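Local atomic coordinates of thioredoxin (Thermosipho africanus, PDB entry 6MOS), a protein that probably reduces disulfide bonds in other proteins by thiol-disulfide exchange through a CxxC motif, as other thioredoxins do. Residues A[28-37]-A[57-65]; A[74-82]-A[90-98]. All blocks are in the same frame, centred on the assembly; numbering follows the deposited sequence.

Contact 1 of 2, residues A[28-37]-A[57-65]; sequences MKIEYFKNDK and IDIEVIDVI. With TAM (tris(hydroxyethyl)aminomethane), chain B.
Phe-33 and Ile-62 lie side by side and point the same way. CD1 of Ile-62 meets CE2 of Phe-33 at 3.6 Å, on an oblique line to the ring, and CG1 of Val-64 reaches the edge of that ring near its plane. On the opposite face Tyr-32 and Val-61 also point the same way, but here Val-61 CG1 sits at the ring edge, 4.1 Å from Tyr-32 CD2, while the phenol OH is bonded to the backbone O of Cys-41. Ile-30 and Ile-59 share this face, covered by helices 39-55 and 100-115. Strands 29-34 and 58-63 run parallel, 16° apart, the two strands of a beta-alpha-beta crossover through helix 39-55. Their bonds alternate in direction: Ile-30 O accepts from Glu-60 N at 2.8 Å, and Glu-60 O from Tyr-32 N at 2.9 Å. Past these ring contacts, Lys-34 bends toward strand 58-63. With CG wedged between the backbone N and the carbonyl carbon (chi1 57°) and a bend at chi2 (86°), its NZ comes within 2.8 Å of Asp-63 OD2, which accepts on its anti lone pair, and meets Asp-36 OD1, also at 2.8 Å, from above the carboxylate plane. At the other end Lys-29 NZ bonds Glu-31 OE2 at 2.8 Å, and Glu-31 OE1 is hydrogen-bonded to Tyr-70 OH; the Lys-29 link to Glu-60 is implausibly short and less certainly placed. On the outer edge of strand 58-63 the bound tris(hydroxyethyl)aminomethane receives Val-61 N on its O4 at 2.8 Å and donates through O5 to Ile-59 O. Lys-34 between Asp-63 and Asp-36, and Lys-29 beside Glu-31, would probably offset repulsion among these acids, and the ligand marks edge backbone able to take up partners.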
loop_
_atom_site.group_PDB
_atom_site.type_symbol
_atom_site.label_atom_id
_atom_site.label_comp_id
_atom_site.label_asym_id
_atom_site.label_seq_id
_atom_site.Cartn_x
_atom_site.Cartn_y
_atom_site.Cartn_z
ATOM N N MET A 28 7.157 8.222 6.373
ATOM C CA MET A 28 6.470 6.983 5.968
ATOM C C MET A 28 6.144 6.987 4.486
ATOM O O MET A 28 6.308 7.996 3.797
ATOM C CB MET A 28 5.192 6.778 6.771
ATOM C CG MET A 28 5.426 6.448 8.231
ATOM S SD MET A 28 3.853 6.334 9.089
ATOM C CE MET A 28 3.220 4.770 8.481
ATOM N N LYS A 29 5.673 5.847 3.993
ATOM C CA LYS A 29 5.374 5.722 2.579
ATOM C C LYS A 29 4.417 4.561 2.410
ATOM O O LYS A 29 4.562 3.533 3.079
ATOM C CB LYS A 29 6.632 5.469 1.746
ATOM C CG LYS A 29 6.395 5.620 0.263
ATOM C CD LYS A 29 7.415 4.851 -0.550
ATOM C CE LYS A 29 7.175 5.067 -2.027
ATOM N NZ LYS A 29 8.214 4.416 -2.877
ATOM N N ILE A 30 3.433 4.743 1.534
ATOM C CA ILE A 30 2.564 3.665 1.083
ATOM C C ILE A 30 2.951 3.298 -0.339
ATOM O O ILE A 30 3.070 4.175 -1.200
ATOM C CB ILE A 30 1.083 4.066 1.147
ATOM C CG1 ILE A 30 0.696 4.409 2.593
ATOM C CG2 ILE A 30 0.205 2.963 0.523
ATOM C CD1 ILE A 30 -0.688 5.013 2.730
ATOM N N GLU A 31 3.141 2.006 -0.588
ATOM C CA GLU A 31 3.352 1.486 -1.932
ATOM C C GLU A 31 2.142 0.636 -2.291
ATOM O O GLU A 31 1.804 -0.295 -1.557
ATOM C CB GLU A 31 4.648 0.683 -2.016
ATOM C CG GLU A 31 5.874 1.645 -2.009
ATOM C CD GLU A 31 7.224 0.957 -2.142
ATOM O OE1 GLU A 31 7.282 -0.269 -2.038
ATOM O OE2 GLU A 31 8.260 1.663 -2.330
ATOM N N TYR A 32 1.485 0.977 -3.399
ATOM C CA TYR A 32 0.245 0.330 -3.827
ATOM C C TYR A 32 0.527 -0.362 -5.151
ATOM O O TYR A 32 0.787 0.309 -6.150
ATOM C CB TYR A 32 -0.864 1.365 -3.980
ATOM C CG TYR A 32 -2.202 0.780 -4.350
ATOM C CD1 TYR A 32 -2.959 0.121 -3.405
ATOM C CD2 TYR A 32 -2.710 0.909 -5.635
ATOM C CE1 TYR A 32 -4.182 -0.427 -3.737
ATOM C CE2 TYR A 32 -3.943 0.362 -5.983
ATOM C CZ TYR A 32 -4.669 -0.303 -5.024
ATOM O OH TYR A 32 -5.904 -0.847 -5.340
ATOM N N PHE A 33 0.474 -1.692 -5.164
ATOM C CA PHE A 33 0.782 -2.478 -6.356
ATOM C C PHE A 33 -0.512 -2.887 -7.039
ATOM O O PHE A 33 -1.410 -3.439 -6.396
ATOM C CB PHE A 33 1.612 -3.715 -6.012
ATOM C CG PHE A 33 2.945 -3.394 -5.377
ATOM C CD1 PHE A 33 3.044 -3.195 -4.006
ATOM C CD2 PHE A 33 4.090 -3.296 -6.153
ATOM C CE1 PHE A 33 4.272 -2.900 -3.411
ATOM C CE2 PHE A 33 5.325 -2.999 -5.572
ATOM C CZ PHE A 33 5.415 -2.799 -4.205
ATOM N N LYS A 34 -0.609 -2.615 -8.339
ATOM C CA LYS A 34 -1.861 -2.825 -9.051
ATOM C C LYS A 34 -1.564 -3.252 -10.481
ATOM O O LYS A 34 -0.418 -3.258 -10.931
ATOM C CB LYS A 34 -2.732 -1.553 -9.019
ATOM C CG LYS A 34 -2.066 -0.273 -9.591
ATOM C CD LYS A 34 -2.247 -0.172 -11.120
ATOM C CE LYS A 34 -1.694 1.130 -11.683
ATOM N NZ LYS A 34 -2.121 1.280 -13.111
ATOM N N ASN A 35 -2.620 -3.627 -11.195
ATOM C CA ASN A 35 -2.580 -3.578 -12.645
ATOM C C ASN A 35 -3.932 -3.072 -13.122
ATOM O O ASN A 35 -4.883 -2.943 -12.340
ATOM C CB ASN A 35 -2.169 -4.925 -13.248
ATOM C CG ASN A 35 -3.225 -5.978 -13.120
ATOM O OD1 ASN A 35 -4.386 -5.764 -13.456
ATOM N ND2 ASN A 35 -2.817 -7.143 -12.642
ATOM N N ASP A 36 -4.016 -2.728 -14.399
ATOM C CA ASP A 36 -5.222 -2.044 -14.835
ATOM C C ASP A 36 -6.331 -3.013 -15.224
ATOM O O ASP A 36 -7.413 -2.567 -15.614
ATOM C CB ASP A 36 -4.903 -1.074 -15.976
ATOM C CG ASP A 36 -4.336 0.247 -15.467
ATOM O OD1 ASP A 36 -4.537 0.568 -14.271
ATOM O OD2 ASP A 36 -3.692 0.970 -16.252
ATOM N N LYS A 37 -6.095 -4.318 -15.105
ATOM C CA LYS A 37 -7.132 -5.323 -15.318
ATOM C C LYS A 37 -7.733 -5.832 -14.016
ATOM O O LYS A 37 -8.607 -6.715 -14.041
ATOM C CB LYS A 37 -6.564 -6.493 -16.116
ATOM C CG LYS A 37 -6.282 -6.128 -17.560
ATOM C CD LYS A 37 -5.621 -7.270 -18.317
ATOM C CE LYS A 37 -4.142 -7.357 -17.991
ATOM N NZ LYS A 37 -3.377 -8.023 -19.078
ATOM N N ILE A 57 0.962 11.113 3.986
ATOM C CA ILE A 57 1.970 10.097 3.703
ATOM C C ILE A 57 2.127 9.992 2.193
ATOM O O ILE A 57 1.128 9.952 1.465
ATOM C CB ILE A 57 1.583 8.741 4.320
ATOM C CG1 ILE A 57 1.654 8.808 5.848
ATOM C CG2 ILE A 57 2.478 7.620 3.787
ATOM C CD1 ILE A 57 1.159 7.531 6.518
ATOM N N ASP A 58 3.379 9.970 1.721
ATOM C CA ASP A 58 3.642 9.748 0.303
ATOM C C ASP A 58 3.065 8.409 -0.119
ATOM O O ASP A 58 3.066 7.451 0.655
ATOM C CB ASP A 58 5.143 9.750 0.013
ATOM C CG ASP A 58 5.756 11.126 0.075
ATOM O OD1 ASP A 58 5.005 12.127 0.056
ATOM O OD2 ASP A 58 6.997 11.194 0.131
ATOM N N ILE A 59 2.568 8.334 -1.352
ATOM C CA ILE A 59 2.053 7.081 -1.885
ATOM C C ILE A 59 2.580 6.902 -3.296
ATOM O O ILE A 59 2.507 7.822 -4.118
ATOM C CB ILE A 59 0.513 7.012 -1.873
ATOM C CG1 ILE A 59 0.057 5.675 -2.454
ATOM C CG2 ILE A 59 -0.105 8.172 -2.651
ATOM C CD1 ILE A 59 -1.408 5.379 -2.215
ATOM N N GLU A 60 3.125 5.730 -3.576
ATOM C CA GLU A 60 3.592 5.408 -4.912
ATOM C C GLU A 60 2.689 4.320 -5.474
ATOM O O GLU A 60 2.510 3.278 -4.838
ATOM C CB GLU A 60 5.042 4.949 -4.884
ATOM C CG GLU A 60 5.560 4.642 -6.271
ATOM C CD GLU A 60 7.026 4.257 -6.292
ATOM O OE1 GLU A 60 7.645 4.159 -5.205
ATOM O OE2 GLU A 60 7.550 4.040 -7.412
ATOM N N VAL A 61 2.094 4.575 -6.634
ATOM C CA VAL A 61 1.226 3.598 -7.287
ATOM C C VAL A 61 2.063 2.895 -8.345
ATOM O O VAL A 61 2.661 3.547 -9.211
ATOM C CB VAL A 61 -0.023 4.259 -7.890
ATOM C CG1 VAL A 61 -0.933 3.199 -8.507
ATOM C CG2 VAL A 61 -0.777 5.022 -6.815
ATOM N N ILE A 62 2.158 1.573 -8.247
ATOM C CA ILE A 62 3.108 0.790 -9.024
ATOM C C ILE A 62 2.310 -0.201 -9.854
ATOM O O ILE A 62 1.538 -0.993 -9.301
ATOM C CB ILE A 62 4.115 0.067 -8.119
ATOM C CG1 ILE A 62 4.892 1.093 -7.295
ATOM C CG2 ILE A 62 5.053 -0.826 -8.944
ATOM C CD1 ILE A 62 5.655 0.508 -6.140
ATOM N N ASP A 63 2.484 -0.146 -11.175
ATOM C CA ASP A 63 1.796 -1.061 -12.075
ATOM C C ASP A 63 2.707 -2.257 -12.324
ATOM O O ASP A 63 3.759 -2.124 -12.960
ATOM C CB ASP A 63 1.413 -0.374 -13.382
ATOM C CG ASP A 63 0.430 -1.207 -14.186
ATOM O OD1 ASP A 63 0.860 -2.252 -14.712
ATOM O OD2 ASP A 63 -0.758 -0.827 -14.264
ATOM N N VAL A 64 2.286 -3.434 -11.847
ATOM C CA VAL A 64 3.162 -4.603 -11.869
ATOM C C VAL A 64 3.337 -5.151 -13.276
ATOM O O VAL A 64 4.277 -5.914 -13.524
ATOM C CB VAL A 64 2.640 -5.691 -10.911
ATOM C CG1 VAL A 64 2.529 -5.115 -9.509
ATOM C CG2 VAL A 64 1.293 -6.277 -11.389
ATOM N N ILE A 65 2.464 -4.775 -14.203
ATOM C CA ILE A 65 2.583 -5.223 -15.583
ATOM C C ILE A 65 3.457 -4.271 -16.376
ATOM O O ILE A 65 4.327 -4.707 -17.134
ATOM C CB ILE A 65 1.192 -5.385 -16.235
ATOM C CG1 ILE A 65 0.451 -6.576 -15.629
ATOM C CG2 ILE A 65 1.333 -5.587 -17.745
ATOM C CD1 ILE A 65 -0.955 -6.767 -16.181
HETATM C C TAM B . 4.848 9.459 -7.295
HETATM C C1 TAM B . 4.597 8.426 -8.408
HETATM C C2 TAM B . 3.810 9.382 -6.189
HETATM C C3 TAM B . 6.280 9.222 -6.771
HETATM C C4 TAM B . 3.137 8.041 -8.612
HETATM C C5 TAM B . 2.932 10.635 -6.138
HETATM C C6 TAM B . 6.460 9.163 -5.255
HETATM N N TAM B . 4.775 10.793 -7.880
HETATM O O4 TAM B . 2.987 6.728 -8.157
HETATM O O5 TAM B . 1.867 10.455 -5.240
HETATM O O6 TAM B . 6.620 10.446 -4.675
HETATM O O HOH W 1 5.759 10.568 3.481
HETATM O O HOH W 2 -1.709 -2.843 -16.012
#

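Contact 2 of 2, residues A[74-82]-A[90-98]; sequences KLVFTVPTV and EIKRFARNF
Val-82 and Phe-94 form an antiparallel hydrogen-bonded pair, with Val-82 N to Phe-94 O at 2.8 Å and Phe-94 N to Val-82 O at 2.7 Å. The side chains cross at a slant, Val-82 CB lying 4.0 Å from Phe-94 CD1. Phe-98 completes this tight part. Its ring carries Phe-94 CB over the centre of one face, 3.4 Å above the plane, and takes Pro-80 O at its edge; the Phe-98 side chain crosses that of Val-82 at about a right angle, with Val-82 CG2 3.9 Å from Phe-98 CZ. The peptide bond before Pro-80 is cis, and Pro-80 touches Cys-38 and Cys-41: this is the cis-proline loop of the thioredoxin fold, set beside the CxxC motif and leading straight into the hairpin of strands 81-86 and 89-95. Packing gives way to polar links toward the surface. There the guanidinium of Arg-93 grips Lys-74 O end-on with NH1 and NH2, the carbonyl oxygen lying only 6° from its plane. Side-on, Arg-93 NE and NH2 each take one oxygen of Glu-90, and Lys-74 NZ adds a bond to Glu-90 OE1 at 3.0 Å. Bends at chi2 and chi3 (both near -70°) curl the amine round to that carboxylate. At exposed Arg-96 the link is through water: its backbone N gives to a water 2.9 Å away, which donates to Pro-80 O, while Arg-96 CG merely brushes Thr-78 CG2.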
loop_
_atom_site.group_PDB
_atom_site.type_symbol
_atom_site.label_atom_id
_atom_site.label_comp_id
_atom_site.label_asym_id
_atom_site.label_seq_id
_atom_site.Cartn_x
_atom_site.Cartn_y
_atom_site.Cartn_z
ATOM N N LYS A 74 10.658 -7.001 -4.857
ATOM C CA LYS A 74 9.958 -7.014 -3.573
ATOM C C LYS A 74 9.138 -8.274 -3.337
ATOM O O LYS A 74 8.503 -8.385 -2.277
ATOM C CB LYS A 74 9.030 -5.805 -3.457
ATOM C CG LYS A 74 9.741 -4.491 -3.286
ATOM C CD LYS A 74 10.418 -4.344 -1.928
ATOM C CE LYS A 74 9.389 -4.152 -0.823
ATOM N NZ LYS A 74 10.036 -3.812 0.482
ATOM N N LEU A 75 9.114 -9.211 -4.288
ATOM C CA LEU A 75 8.361 -10.463 -4.151
ATOM C C LEU A 75 6.858 -10.195 -4.042
ATOM O O LEU A 75 6.142 -10.816 -3.251
ATOM C CB LEU A 75 8.873 -11.291 -2.967
ATOM C CG LEU A 75 10.392 -11.505 -2.995
ATOM C CD1 LEU A 75 10.873 -12.300 -1.790
ATOM C CD2 LEU A 75 10.802 -12.207 -4.284
ATOM N N VAL A 76 6.378 -9.265 -4.858
ATOM C CA VAL A 76 4.959 -8.957 -4.982
ATOM C C VAL A 76 4.428 -9.717 -6.184
ATOM O O VAL A 76 4.910 -9.519 -7.306
ATOM C CB VAL A 76 4.729 -7.451 -5.157
ATOM C CG1 VAL A 76 3.254 -7.177 -5.493
ATOM C CG2 VAL A 76 5.188 -6.703 -3.921
ATOM N N PHE A 77 3.432 -10.572 -5.957
ATOM C CA PHE A 77 2.896 -11.431 -7.003
ATOM C C PHE A 77 1.408 -11.283 -7.228
ATOM O O PHE A 77 0.933 -11.634 -8.312
ATOM C CB PHE A 77 3.197 -12.899 -6.689
ATOM C CG PHE A 77 4.602 -13.127 -6.297
ATOM C CD1 PHE A 77 5.620 -12.890 -7.202
ATOM C CD2 PHE A 77 4.918 -13.550 -5.024
ATOM C CE1 PHE A 77 6.933 -13.075 -6.846
ATOM C CE2 PHE A 77 6.229 -13.746 -4.661
ATOM C CZ PHE A 77 7.240 -13.505 -5.571
ATOM N N THR A 78 0.659 -10.819 -6.247
ATOM C CA THR A 78 -0.769 -10.605 -6.387
ATOM C C THR A 78 -1.082 -9.123 -6.245
ATOM O O THR A 78 -0.366 -8.381 -5.570
ATOM C CB THR A 78 -1.568 -11.405 -5.342
ATOM O OG1 THR A 78 -2.962 -11.112 -5.494
ATOM C CG2 THR A 78 -1.106 -11.085 -3.927
ATOM N N VAL A 79 -2.158 -8.693 -6.891
ATOM C CA VAL A 79 -2.655 -7.334 -6.691
ATOM C C VAL A 79 -4.118 -7.403 -6.262
ATOM O O VAL A 79 -4.840 -8.333 -6.653
ATOM C CB VAL A 79 -2.449 -6.468 -7.950
ATOM C CG1 VAL A 79 -0.980 -6.306 -8.202
ATOM C CG2 VAL A 79 -3.065 -7.131 -9.171
ATOM N N PRO A 80 -4.604 -6.466 -5.443
ATOM C CA PRO A 80 -3.760 -5.387 -4.904
ATOM C C PRO A 80 -2.803 -5.887 -3.825
ATOM O O PRO A 80 -3.117 -6.855 -3.123
ATOM C CB PRO A 80 -4.783 -4.404 -4.339
ATOM C CG PRO A 80 -5.950 -5.270 -3.949
ATOM C CD PRO A 80 -6.011 -6.348 -5.017
ATOM N N THR A 81 -1.622 -5.274 -3.721
ATOM C CA THR A 81 -0.765 -5.455 -2.561
ATOM C C THR A 81 -0.462 -4.071 -2.010
ATOM O O THR A 81 -0.226 -3.137 -2.778
ATOM C CB THR A 81 0.544 -6.212 -2.890
ATOM O OG1 THR A 81 0.273 -7.587 -3.212
ATOM C CG2 THR A 81 1.527 -6.158 -1.721
ATOM N N VAL A 82 -0.523 -3.931 -0.690
ATOM C CA VAL A 82 -0.241 -2.667 -0.017
ATOM C C VAL A 82 0.939 -2.889 0.912
ATOM O O VAL A 82 0.930 -3.822 1.719
ATOM C CB VAL A 82 -1.461 -2.141 0.764
ATOM C CG1 VAL A 82 -1.085 -0.880 1.518
ATOM C CG2 VAL A 82 -2.606 -1.845 -0.181
ATOM N N GLU A 90 9.990 -2.054 6.005
ATOM C CA GLU A 90 8.644 -2.551 5.740
ATOM C C GLU A 90 7.908 -2.785 7.056
ATOM O O GLU A 90 8.224 -3.727 7.793
ATOM C CB GLU A 90 8.714 -3.825 4.905
ATOM C CG GLU A 90 7.364 -4.354 4.521
ATOM C CD GLU A 90 7.427 -5.391 3.408
ATOM O OE1 GLU A 90 8.262 -5.254 2.488
ATOM O OE2 GLU A 90 6.632 -6.345 3.455
ATOM N N ILE A 91 6.914 -1.928 7.338
ATOM C CA ILE A 91 6.104 -2.003 8.559
ATOM C C ILE A 91 5.052 -3.097 8.464
ATOM O O ILE A 91 4.779 -3.802 9.446
ATOM C CB ILE A 91 5.442 -0.639 8.824
ATOM C CG1 ILE A 91 6.467 0.396 9.230
ATOM C CG2 ILE A 91 4.350 -0.744 9.883
ATOM C CD1 ILE A 91 5.909 1.790 9.121
ATOM N N LYS A 92 4.423 -3.240 7.299
ATOM C CA LYS A 92 3.335 -4.197 7.151
ATOM C C LYS A 92 3.011 -4.357 5.676
ATOM O O LYS A 92 2.992 -3.373 4.933
ATOM C CB LYS A 92 2.088 -3.733 7.920
ATOM C CG LYS A 92 1.028 -4.810 8.105
ATOM C CD LYS A 92 1.391 -5.738 9.254
ATOM C CE LYS A 92 0.150 -6.419 9.805
ATOM N NZ LYS A 92 -0.639 -7.078 8.720
ATOM N N ARG A 93 2.770 -5.597 5.258
ATOM C CA ARG A 93 2.360 -5.903 3.900
ATOM C C ARG A 93 0.946 -6.471 3.932
ATOM O O ARG A 93 0.602 -7.261 4.823
ATOM C CB ARG A 93 3.345 -6.883 3.244
ATOM C CG ARG A 93 3.026 -7.250 1.808
ATOM C CD ARG A 93 4.052 -8.221 1.243
ATOM N NE ARG A 93 5.390 -7.648 1.195
ATOM C CZ ARG A 93 6.288 -7.942 0.256
ATOM N NH1 ARG A 93 5.972 -8.799 -0.707
ATOM N NH2 ARG A 93 7.483 -7.369 0.269
ATOM N N PHE A 94 0.115 -6.032 2.987
ATOM C CA PHE A 94 -1.243 -6.547 2.827
ATOM C C PHE A 94 -1.367 -7.151 1.437
ATOM O O PHE A 94 -1.190 -6.454 0.439
ATOM C CB PHE A 94 -2.287 -5.442 3.001
ATOM C CG PHE A 94 -2.193 -4.700 4.300
ATOM C CD1 PHE A 94 -1.319 -3.632 4.447
ATOM C CD2 PHE A 94 -2.997 -5.050 5.374
ATOM C CE1 PHE A 94 -1.240 -2.935 5.647
ATOM C CE2 PHE A 94 -2.923 -4.347 6.578
ATOM C CZ PHE A 94 -2.045 -3.297 6.712
ATOM N N ALA A 95 -1.683 -8.440 1.361
ATOM C CA ALA A 95 -1.922 -9.057 0.063
ATOM C C ALA A 95 -2.928 -10.183 0.256
ATOM O O ALA A 95 -3.148 -10.649 1.377
ATOM C CB ALA A 95 -0.636 -9.594 -0.560
ATOM N N ARG A 96 -3.548 -10.588 -0.849
ATOM C CA ARG A 96 -4.444 -11.748 -0.900
ATOM C C ARG A 96 -5.782 -11.507 -0.214
ATOM O O ARG A 96 -6.823 -11.494 -0.880
ATOM C CB ARG A 96 -3.771 -12.987 -0.298
ATOM C CG ARG A 96 -2.754 -13.644 -1.216
ATOM C CD ARG A 96 -2.022 -14.787 -0.531
ATOM N NE ARG A 96 -0.999 -15.373 -1.397
ATOM C CZ ARG A 96 0.225 -14.874 -1.559
ATOM N NH1 ARG A 96 0.587 -13.766 -0.917
ATOM N NH2 ARG A 96 1.089 -15.479 -2.370
ATOM N N ASN A 97 -5.788 -11.339 1.109
ATOM C CA ASN A 97 -7.050 -11.183 1.839
ATOM C C ASN A 97 -6.884 -10.096 2.896
ATOM O O ASN A 97 -6.322 -10.342 3.971
ATOM C CB ASN A 97 -7.507 -12.494 2.469
ATOM C CG ASN A 97 -9.023 -12.621 2.511
ATOM O OD1 ASN A 97 -9.741 -11.899 1.815
ATOM N ND2 ASN A 97 -9.519 -13.539 3.333
ATOM N N PHE A 98 -7.387 -8.903 2.588
ATOM C CA PHE A 98 -7.361 -7.785 3.520
ATOM C C PHE A 98 -8.408 -6.768 3.093
ATOM O O PHE A 98 -8.768 -6.684 1.912
ATOM C CB PHE A 98 -5.976 -7.134 3.576
ATOM C CG PHE A 98 -5.596 -6.411 2.321
ATOM C CD1 PHE A 98 -5.040 -7.095 1.243
ATOM C CD2 PHE A 98 -5.769 -5.038 2.220
ATOM C CE1 PHE A 98 -4.677 -6.420 0.096
ATOM C CE2 PHE A 98 -5.413 -4.358 1.060
ATOM C CZ PHE A 98 -4.863 -5.051 0.003
HETATM O O HOH W 3 -4.045 -9.187 -3.376
#

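From the N terminus, segment 28-37 lays down strand 29-34 and leads into helix 39-55; the chain then returns through 57-65, where contact 1 closes the first loop beside it. Helix 69-73 follows, and segment 74-82 opens contact 2, which closes once strand 81-86 has run out and turned back as strand 89-95. The two loops are therefore in series, neither enclosing nor crossing the other. They meet in the middle of the sheet, whose order is 58-63, 29-34, 81-86, 89-95: Phe-33 N lies 2.9 Å from Thr-81 O, a probable hydrogen bond, and Val-79 packs against Phe-33 and Asn-35. The crossover half and the hairpin half of the fold are joined there.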